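Local structure of uncharacterized protein (Candida albicans, 5K04) at residues Met439-Thr451 and Tyr546-Gly558. The protein is the auxiliary subunit of the N-terminal acetyltransferase B complex, probably a helical scaffold that wraps around and supports the catalytic subunit NAT3. Residues are numbered along the deposited sequence; the frame is centred on the assembly and turned at random.
Sequences MTQHETLNYYLTT and YTDNRDFKSEWNG
In the alpha-helical scaffold of this NatB auxiliary subunit, of a family grouped with TPR proteins, the end of short helix 440-445 and the 3-10 turn after it pack on the long loop between helices 539-542 and 571-584, where the Thr444 carbonyl takes the backbone N of Asp551 (O to N 2.8 Å) on a lone pair. Glu443 OE2 accepts from Asn549 ND2 at 2.8 Å from above the carboxylate plane, and water 1 joins it to Asn549 N, while OE1 bonds Ser505 and Tyr469. Asp551 OD1 accepts from Lys553 N in an Asx turn and from Ser554 N, an Asx motif; its OD2, like Thr444 OG1, meets Asn16 of the catalytic NAT3 chain. Tyr447 CG sits between backbone N and carbonyl carbon (chi1 75°), setting the ring between Phe552 CE1, 3.5 Å above its plane, and Tyr448 CD2 over the opposite face, both toward the rim; the Phe552 ring is inclined at 50°. Arg550, salt-bridged to Asp548 and Asp571, lays its aliphatic chain against Tyr447 CD2. One water joins Tyr447 OH to Glu555 OE2, which pairs with Lys417; another joins Tyr448 OH to Asp551 O and Glu555 OE1. Tyr447 OH donates to Asp551 O at 2.5 Å, the hydroxyl lying 35° out of the Asp551 carbonyl plane.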
ATOM      1  N   MET A 439       3.533   0.067  -9.718  1.00 40.52           N
ATOM      2  CA  MET A 439       2.263   0.615  -9.242  1.00 39.13           C
ATOM      3  C   MET A 439       2.196   0.504  -7.713  1.00 40.82           C
ATOM      4  O   MET A 439       3.125   0.947  -7.026  1.00 29.70           O
ATOM      5  CB  MET A 439       1.137  -0.060 -10.032  1.00 41.89           C
ATOM      6  CG  MET A 439       1.004   0.538 -11.491  1.00 37.88           C
ATOM      7  SD  MET A 439       0.726   2.316 -11.397  1.00 23.99           S
ATOM      8  CE  MET A 439       1.184   2.803 -13.030  1.00 38.43           C
ATOM      9  N   THR A 440       1.129  -0.063  -7.147  1.00 41.60           N
ATOM     10  CA  THR A 440       0.896   0.026  -5.712  1.00 37.67           C
ATOM     11  C   THR A 440       2.033  -0.590  -4.888  1.00 36.11           C
ATOM     12  O   THR A 440       2.263  -0.180  -3.742  1.00 20.88           O
ATOM     13  CB  THR A 440      -0.442  -0.635  -5.391  1.00 37.56           C
ATOM     14  OG1 THR A 440      -1.462   0.024  -6.145  1.00 24.06           O
ATOM     15  CG2 THR A 440      -0.762  -0.569  -3.872  1.00 30.33           C
ATOM     16  N   GLN A 441       2.787  -1.527  -5.462  1.00 42.74           N
ATOM     17  CA  GLN A 441       3.926  -2.084  -4.736  1.00 39.09           C
ATOM     18  C   GLN A 441       4.967  -1.015  -4.401  1.00 34.48           C
ATOM     19  O   GLN A 441       5.687  -1.153  -3.408  1.00 22.21           O
ATOM     20  CB  GLN A 441       4.553  -3.213  -5.543  1.00 38.01           C
ATOM     21  CG  GLN A 441       3.596  -4.356  -5.853  1.00 34.05           C
ATOM     22  CD  GLN A 441       4.301  -5.505  -6.540  1.00 44.07           C
ATOM     23  OE1 GLN A 441       4.885  -5.336  -7.610  1.00 29.38           O
ATOM     24  NE2 GLN A 441       4.283  -6.673  -5.911  1.00 46.43           N
ATOM     25  N   HIS A 442       5.061   0.059  -5.201  1.00 36.29           N
ATOM     26  CA  HIS A 442       5.953   1.160  -4.825  1.00 39.94           C
ATOM     27  C   HIS A 442       5.513   1.791  -3.513  1.00 39.09           C
ATOM     28  O   HIS A 442       6.348   2.157  -2.686  1.00 20.77           O
ATOM     29  CB  HIS A 442       6.011   2.230  -5.916  1.00 39.04           C
ATOM     30  CG  HIS A 442       6.670   1.783  -7.182  1.00 40.63           C
ATOM     31  ND1 HIS A 442       7.955   1.292  -7.219  1.00 43.57           N
ATOM     32  CD2 HIS A 442       6.229   1.776  -8.462  1.00 38.29           C
ATOM     33  CE1 HIS A 442       8.279   0.999  -8.467  1.00 37.80           C
ATOM     34  NE2 HIS A 442       7.250   1.288  -9.242  1.00 44.36           N
ATOM     35  N   GLU A 443       4.196   1.904  -3.292  1.00 40.89           N
ATOM     36  CA  GLU A 443       3.725   2.509  -2.051  1.00 39.73           C
ATOM     37  C   GLU A 443       4.092   1.648  -0.847  1.00 36.97           C
ATOM     38  O   GLU A 443       4.360   2.183   0.236  1.00 26.22           O
ATOM     39  CB  GLU A 443       2.214   2.770  -2.127  1.00 37.02           C
ATOM     40  CG  GLU A 443       1.521   2.932  -0.784  1.00 30.92           C
ATOM     41  CD  GLU A 443       1.797   4.262  -0.106  1.00 33.18           C
ATOM     42  OE1 GLU A 443       2.278   5.200  -0.780  1.00 26.53           O
ATOM     43  OE2 GLU A 443       1.508   4.364   1.105  1.00 29.66           O
ATOM     44  N   THR A 444       4.177   0.324  -1.031  1.00 45.43           N
ATOM     45  CA  THR A 444       4.450  -0.569   0.092  1.00 41.75           C
ATOM     46  C   THR A 444       5.918  -0.971   0.223  1.00 35.52           C
ATOM     47  O   THR A 444       6.322  -1.378   1.319  1.00 21.85           O
ATOM     48  CB  THR A 444       3.564  -1.836   0.010  1.00 34.38           C
ATOM     49  OG1 THR A 444       3.803  -2.557  -1.207  1.00 24.72           O
ATOM     50  CG2 THR A 444       2.091  -1.446   0.063  1.00 44.21           C
ATOM     51  N   LEU A 445       6.731  -0.838  -0.845  1.00 36.97           N
ATOM     52  CA  LEU A 445       8.095  -1.385  -0.881  1.00 35.43           C
ATOM     53  C   LEU A 445       9.193  -0.353  -1.138  1.00 34.84           C
ATOM     54  O   LEU A 445      10.380  -0.681  -1.015  1.00 26.63           O
ATOM     55  CB  LEU A 445       8.180  -2.484  -1.960  1.00 32.96           C
ATOM     56  CG  LEU A 445       7.257  -3.671  -1.637  1.00 35.85           C
ATOM     57  CD1 LEU A 445       7.240  -4.695  -2.768  1.00 34.63           C
ATOM     58  CD2 LEU A 445       7.662  -4.320  -0.285  1.00 26.40           C
ATOM     59  N   ASN A 446       8.820   0.848  -1.554  1.00 38.72           N
ATOM     60  CA  ASN A 446       9.631   2.046  -1.715  1.00 49.74           C
ATOM     61  C   ASN A 446      10.813   2.160  -0.763  1.00 39.06           C
ATOM     62  O   ASN A 446      11.935   2.490  -1.156  1.00 32.47           O
ATOM     63  CB  ASN A 446       8.685   3.208  -1.455  1.00 64.95           C
ATOM     64  CG  ASN A 446       9.149   4.454  -1.987  1.00 68.89           C
ATOM     65  OD1 ASN A 446      10.339   4.638  -2.189  1.00 86.04           O
ATOM     66  ND2 ASN A 446       8.216   5.375  -2.205  1.00 69.87           N
ATOM     67  N   TYR A 447      10.498   1.982   0.521  1.00 41.38           N
ATOM     68  CA  TYR A 447      11.432   2.257   1.596  1.00 34.54           C
ATOM     69  C   TYR A 447      12.674   1.379   1.512  1.00 38.05           C
ATOM     70  O   TYR A 447      13.695   1.721   2.118  1.00 30.47           O
ATOM     71  CB  TYR A 447      10.719   2.060   2.924  1.00 32.00           C
ATOM     72  CG  TYR A 447      10.499   0.599   3.300  1.00 33.08           C
ATOM     73  CD1 TYR A 447      11.481  -0.114   4.002  1.00 34.86           C
ATOM     74  CD2 TYR A 447       9.309  -0.065   2.981  1.00 33.07           C
ATOM     75  CE1 TYR A 447      11.293  -1.472   4.365  1.00 37.99           C
ATOM     76  CE2 TYR A 447       9.113  -1.423   3.346  1.00 36.50           C
ATOM     77  CZ  TYR A 447      10.112  -2.116   4.028  1.00 33.18           C
ATOM     78  OH  TYR A 447       9.920  -3.430   4.383  1.00 28.89           O
ATOM     79  N   TYR A 448      12.604   0.253   0.778  1.00 33.21           N
ATOM     80  CA  TYR A 448      13.796  -0.544   0.504  1.00 37.04           C
ATOM     81  C   TYR A 448      14.849   0.251  -0.261  1.00 37.08           C
ATOM     82  O   TYR A 448      16.021  -0.131  -0.251  1.00 30.41           O
ATOM     83  CB  TYR A 448      13.436  -1.819  -0.289  1.00 40.14           C
ATOM     84  CG  TYR A 448      12.922  -2.968   0.555  1.00 38.98           C
ATOM     85  CD1 TYR A 448      13.798  -3.795   1.265  1.00 39.17           C
ATOM     86  CD2 TYR A 448      11.564  -3.221   0.647  1.00 35.01           C
ATOM     87  CE1 TYR A 448      13.330  -4.849   2.053  1.00 37.70           C
ATOM     88  CE2 TYR A 448      11.077  -4.256   1.429  1.00 47.55           C
ATOM     89  CZ  TYR A 448      11.965  -5.080   2.126  1.00 36.92           C
ATOM     90  OH  TYR A 448      11.469  -6.098   2.891  1.00 27.01           O
ATOM     91  N   LEU A 449      14.456   1.343  -0.919  1.00 45.84           N
ATOM     92  CA  LEU A 449      15.368   2.196  -1.668  1.00 45.27           C
ATOM     93  C   LEU A 449      15.882   3.375  -0.844  1.00 38.03           C
ATOM     94  O   LEU A 449      16.568   4.249  -1.388  1.00 32.74           O
ATOM     95  CB  LEU A 449      14.673   2.701  -2.928  1.00 45.55           C
ATOM     96  CG  LEU A 449      14.103   1.627  -3.867  1.00 44.06           C
ATOM     97  CD1 LEU A 449      13.129   2.250  -4.867  1.00 34.54           C
ATOM     98  CD2 LEU A 449      15.240   0.892  -4.609  1.00 36.73           C
ATOM     99  N   THR A 450      15.580   3.394   0.456  1.00 38.59           N
ATOM    100  CA  THR A 450      15.917   4.520   1.329  1.00 34.90           C
ATOM    101  C   THR A 450      17.371   4.973   1.168  1.00 40.64           C
ATOM    102  O   THR A 450      17.645   6.172   1.048  1.00 26.77           O
ATOM    103  CB  THR A 450      15.626   4.118   2.780  1.00 35.07           C
ATOM    104  OG1 THR A 450      14.216   3.872   2.945  1.00 25.73           O
ATOM    105  CG2 THR A 450      16.097   5.191   3.769  1.00 36.09           C
ATOM    106  N   THR A 451      18.316   4.027   1.152  1.00 43.11           N
ATOM    107  CA  THR A 451      19.748   4.329   1.164  1.00 33.52           C
ATOM    108  C   THR A 451      20.360   4.439  -0.226  1.00 38.48           C
ATOM    109  O   THR A 451      21.570   4.668  -0.337  1.00 29.72           O
ATOM    110  CB  THR A 451      20.515   3.251   1.948  1.00 37.68           C
ATOM    111  OG1 THR A 451      20.377   1.988   1.280  1.00 23.64           O
ATOM    112  CG2 THR A 451      19.976   3.127   3.374  1.00 37.07           C
ATOM    113  N   TYR A 546       1.312  11.687   8.350  1.00 49.82           N
ATOM    114  CA  TYR A 546       1.343  10.855   7.159  1.00 47.27           C
ATOM    115  C   TYR A 546       0.818   9.455   7.476  1.00 47.44           C
ATOM    116  O   TYR A 546       1.020   8.935   8.577  1.00 34.65           O
ATOM    117  CB  TYR A 546       2.771  10.769   6.606  1.00 44.72           C
ATOM    118  CG  TYR A 546       3.472  12.109   6.346  1.00 45.27           C
ATOM    119  CD1 TYR A 546       2.756  13.297   6.181  1.00 43.04           C
ATOM    120  CD2 TYR A 546       4.854  12.174   6.247  1.00 47.92           C
ATOM    121  CE1 TYR A 546       3.416  14.519   5.934  1.00 46.63           C
ATOM    122  CE2 TYR A 546       5.516  13.384   5.992  1.00 48.33           C
ATOM    123  CZ  TYR A 546       4.797  14.543   5.837  1.00 46.06           C
ATOM    124  OH  TYR A 546       5.468  15.722   5.608  1.00 27.14           O
ATOM    125  N   THR A 547       0.120   8.861   6.513  1.00 50.87           N
ATOM    126  CA  THR A 547      -0.295   7.477   6.642  1.00 44.86           C
ATOM    127  C   THR A 547       0.881   6.555   6.304  1.00 40.25           C
ATOM    128  O   THR A 547       1.852   6.949   5.655  1.00 31.08           O
ATOM    129  CB  THR A 547      -1.505   7.184   5.752  1.00 39.66           C
ATOM    130  OG1 THR A 547      -1.241   7.607   4.417  1.00 34.93           O
ATOM    131  CG2 THR A 547      -2.707   7.955   6.235  1.00 42.02           C
ATOM    132  N   ASP A 548       0.804   5.326   6.806  1.00 40.82           N
ATOM    133  CA  ASP A 548       1.866   4.342   6.645  1.00 34.92           C
ATOM    134  C   ASP A 548       1.242   3.048   6.140  1.00 36.91           C
ATOM    135  O   ASP A 548       0.496   2.381   6.864  1.00 31.97           O
ATOM    136  CB  ASP A 548       2.634   4.113   7.946  1.00 33.02           C
ATOM    137  CG  ASP A 548       3.898   3.236   7.754  1.00 31.55           C
ATOM    138  OD1 ASP A 548       4.112   2.720   6.637  1.00 27.80           O
ATOM    139  OD2 ASP A 548       4.674   3.072   8.725  1.00 26.84           O
ATOM    140  N   ASN A 549       1.572   2.702   4.905  1.00 38.31           N
ATOM    141  CA  ASN A 549       1.165   1.455   4.279  1.00 41.69           C
ATOM    142  C   ASN A 549       2.364   0.587   3.902  1.00 36.57           C
ATOM    143  O   ASN A 549       2.218  -0.382   3.139  1.00 24.24           O
ATOM    144  CB  ASN A 549       0.313   1.759   3.046  1.00 36.57           C
ATOM    145  CG  ASN A 549      -0.783   2.764   3.335  1.00 34.02           C
ATOM    146  OD1 ASN A 549      -1.606   2.560   4.229  1.00 29.62           O
ATOM    147  ND2 ASN A 549      -0.781   3.878   2.593  1.00 42.03           N
ATOM    148  N   ARG A 550       3.540   0.896   4.435  1.00 39.35           N
ATOM    149  CA  ARG A 550       4.732   0.134   4.104  1.00 41.50           C
ATOM    150  C   ARG A 550       4.602  -1.319   4.557  1.00 36.55           C
ATOM    151  O   ARG A 550       3.940  -1.627   5.549  1.00 26.74           O
ATOM    152  CB  ARG A 550       5.955   0.804   4.728  1.00 25.64           C
ATOM    153  CG  ARG A 550       6.273   2.129   4.022  1.00 32.81           C
ATOM    154  CD  ARG A 550       7.340   2.886   4.761  1.00 32.86           C
ATOM    155  NE  ARG A 550       6.917   3.141   6.133  1.00 39.21           N
ATOM    156  CZ  ARG A 550       7.607   3.894   6.988  1.00 42.19           C
ATOM    157  NH1 ARG A 550       8.751   4.449   6.591  1.00 38.35           N
ATOM    158  NH2 ARG A 550       7.149   4.100   8.223  1.00 38.37           N
ATOM    159  N   ASP A 551       5.271  -2.205   3.815  1.00 44.72           N
ATOM    160  CA  ASP A 551       5.235  -3.659   4.003  1.00 43.31           C
ATOM    161  C   ASP A 551       6.515  -4.098   4.709  1.00 33.07           C
ATOM    162  O   ASP A 551       7.551  -4.271   4.073  1.00 25.27           O
ATOM    163  CB  ASP A 551       5.087  -4.336   2.644  1.00 45.69           C
ATOM    164  CG  ASP A 551       5.121  -5.856   2.715  1.00 33.80           C
ATOM    165  OD1 ASP A 551       5.188  -6.439   3.810  1.00 22.07           O
ATOM    166  OD2 ASP A 551       5.074  -6.456   1.630  1.00 24.20           O
ATOM    167  N   PHE A 552       6.434  -4.270   6.031  1.00 39.55           N
ATOM    168  CA  PHE A 552       7.514  -4.788   6.859  1.00 39.94           C
ATOM    169  C   PHE A 552       7.336  -6.267   7.185  1.00 38.43           C
ATOM    170  O   PHE A 552       7.973  -6.772   8.113  1.00 28.45           O
ATOM    171  CB  PHE A 552       7.613  -3.986   8.167  1.00 39.74           C
ATOM    172  CG  PHE A 552       7.874  -2.519   7.960  1.00 39.77           C
ATOM    173  CD1 PHE A 552       9.057  -2.088   7.384  1.00 39.97           C
ATOM    174  CD2 PHE A 552       6.937  -1.573   8.334  1.00 34.64           C
ATOM    175  CE1 PHE A 552       9.305  -0.740   7.194  1.00 38.01           C
ATOM    176  CE2 PHE A 552       7.172  -0.225   8.136  1.00 36.91           C
ATOM    177  CZ  PHE A 552       8.356   0.198   7.570  1.00 35.13           C
ATOM    178  N   LYS A 553       6.490  -6.963   6.441  1.00 42.41           N
ATOM    179  CA  LYS A 553       6.064  -8.316   6.768  1.00 42.42           C
ATOM    180  C   LYS A 553       6.459  -9.365   5.739  1.00 36.44           C
ATOM    181  O   LYS A 553       6.781 -10.492   6.122  1.00 24.78           O
ATOM    182  CB  LYS A 553       4.533  -8.349   6.949  1.00 44.33           C
ATOM    183  CG  LYS A 553       4.036  -7.652   8.220  1.00 45.13           C
ATOM    184  CD  LYS A 553       2.536  -7.549   8.157  1.00 54.03           C
ATOM    185  CE  LYS A 553       1.955  -6.980   9.434  1.00 69.50           C
ATOM    186  NZ  LYS A 553       0.472  -6.796   9.295  1.00 80.00           N
ATOM    187  N   SER A 554       6.429  -9.031   4.441  1.00 42.20           N
ATOM    188  CA  SER A 554       6.568 -10.044   3.394  1.00 43.66           C
ATOM    189  C   SER A 554       7.879 -10.813   3.500  1.00 37.88           C
ATOM    190  O   SER A 554       7.916 -12.006   3.189  1.00 34.42           O
ATOM    191  CB  SER A 554       6.435  -9.393   2.018  1.00 37.86           C
ATOM    192  OG  SER A 554       5.132  -8.859   1.867  1.00 35.69           O
ATOM    193  N   GLU A 555       8.959 -10.168   3.956  1.00 42.96           N
ATOM    194  CA  GLU A 555      10.226 -10.885   4.086  1.00 43.22           C
ATOM    195  C   GLU A 555      10.242 -11.832   5.277  1.00 43.92           C
ATOM    196  O   GLU A 555      11.239 -12.544   5.462  1.00 23.35           O
ATOM    197  CB  GLU A 555      11.393  -9.888   4.164  1.00 37.64           C
ATOM    198  CG  GLU A 555      11.682  -9.279   5.539  1.00 37.65           C
ATOM    199  CD  GLU A 555      10.884  -8.019   5.815  1.00 39.92           C
ATOM    200  OE1 GLU A 555       9.731  -7.953   5.347  1.00 32.58           O
ATOM    201  OE2 GLU A 555      11.401  -7.100   6.505  1.00 29.90           O
ATOM    202  N   TRP A 556       9.160 -11.860   6.065  1.00 49.10           N
ATOM    203  CA  TRP A 556       9.014 -12.717   7.239  1.00 44.84           C
ATOM    204  C   TRP A 556       7.963 -13.796   7.050  1.00 46.84           C
ATOM    205  O   TRP A 556       7.652 -14.513   8.009  1.00 40.54           O
ATOM    206  CB  TRP A 556       8.637 -11.888   8.470  1.00 43.52           C
ATOM    207  CG  TRP A 556       9.697 -10.940   8.950  1.00 42.80           C
ATOM    208  CD1 TRP A 556       9.751  -9.584   8.739  1.00 35.88           C
ATOM    209  CD2 TRP A 556      10.850 -11.268   9.736  1.00 41.60           C
ATOM    210  NE1 TRP A 556      10.860  -9.052   9.345  1.00 42.04           N
ATOM    211  CE2 TRP A 556      11.553 -10.056   9.973  1.00 43.23           C
ATOM    212  CE3 TRP A 556      11.356 -12.461  10.266  1.00 36.83           C
ATOM    213  CZ2 TRP A 556      12.754 -10.009  10.700  1.00 36.06           C
ATOM    214  CZ3 TRP A 556      12.550 -12.417  10.998  1.00 35.15           C
ATOM    215  CH2 TRP A 556      13.232 -11.192  11.208  1.00 35.38           C
ATOM    216  N   ASN A 557       7.399 -13.914   5.848  1.00 50.79           N
ATOM    217  CA  ASN A 557       6.291 -14.829   5.601  1.00 48.11           C
ATOM    218  C   ASN A 557       6.738 -16.263   5.830  1.00 45.16           C
ATOM    219  O   ASN A 557       7.679 -16.737   5.189  1.00 35.75           O
ATOM    220  CB  ASN A 557       5.773 -14.652   4.176  1.00 49.23           C
ATOM    221  CG  ASN A 557       4.334 -15.094   4.019  1.00 45.60           C
ATOM    222  OD1 ASN A 557       3.415 -14.407   4.454  1.00 35.34           O
ATOM    223  ND2 ASN A 557       4.133 -16.241   3.384  1.00 52.38           N
ATOM    224  N   GLY A 558       6.080 -16.941   6.773  1.00 60.56           N
ATOM    225  CA  GLY A 558       6.465 -18.284   7.147  1.00 63.67           C
ATOM    226  C   GLY A 558       7.579 -18.349   8.158  1.00 68.80           C
ATOM    227  O   GLY A 558       7.993 -19.454   8.535  1.00 68.23           O
TER
HETATM  228  O   HOH W   1       3.221   4.486   3.199  1.00 25.14           O
HETATM  229  O   HOH W   2      11.827  -4.543   5.888  1.00 25.39           O
HETATM  230  O   HOH W   3       8.851  -6.610   3.289  1.00 19.05           O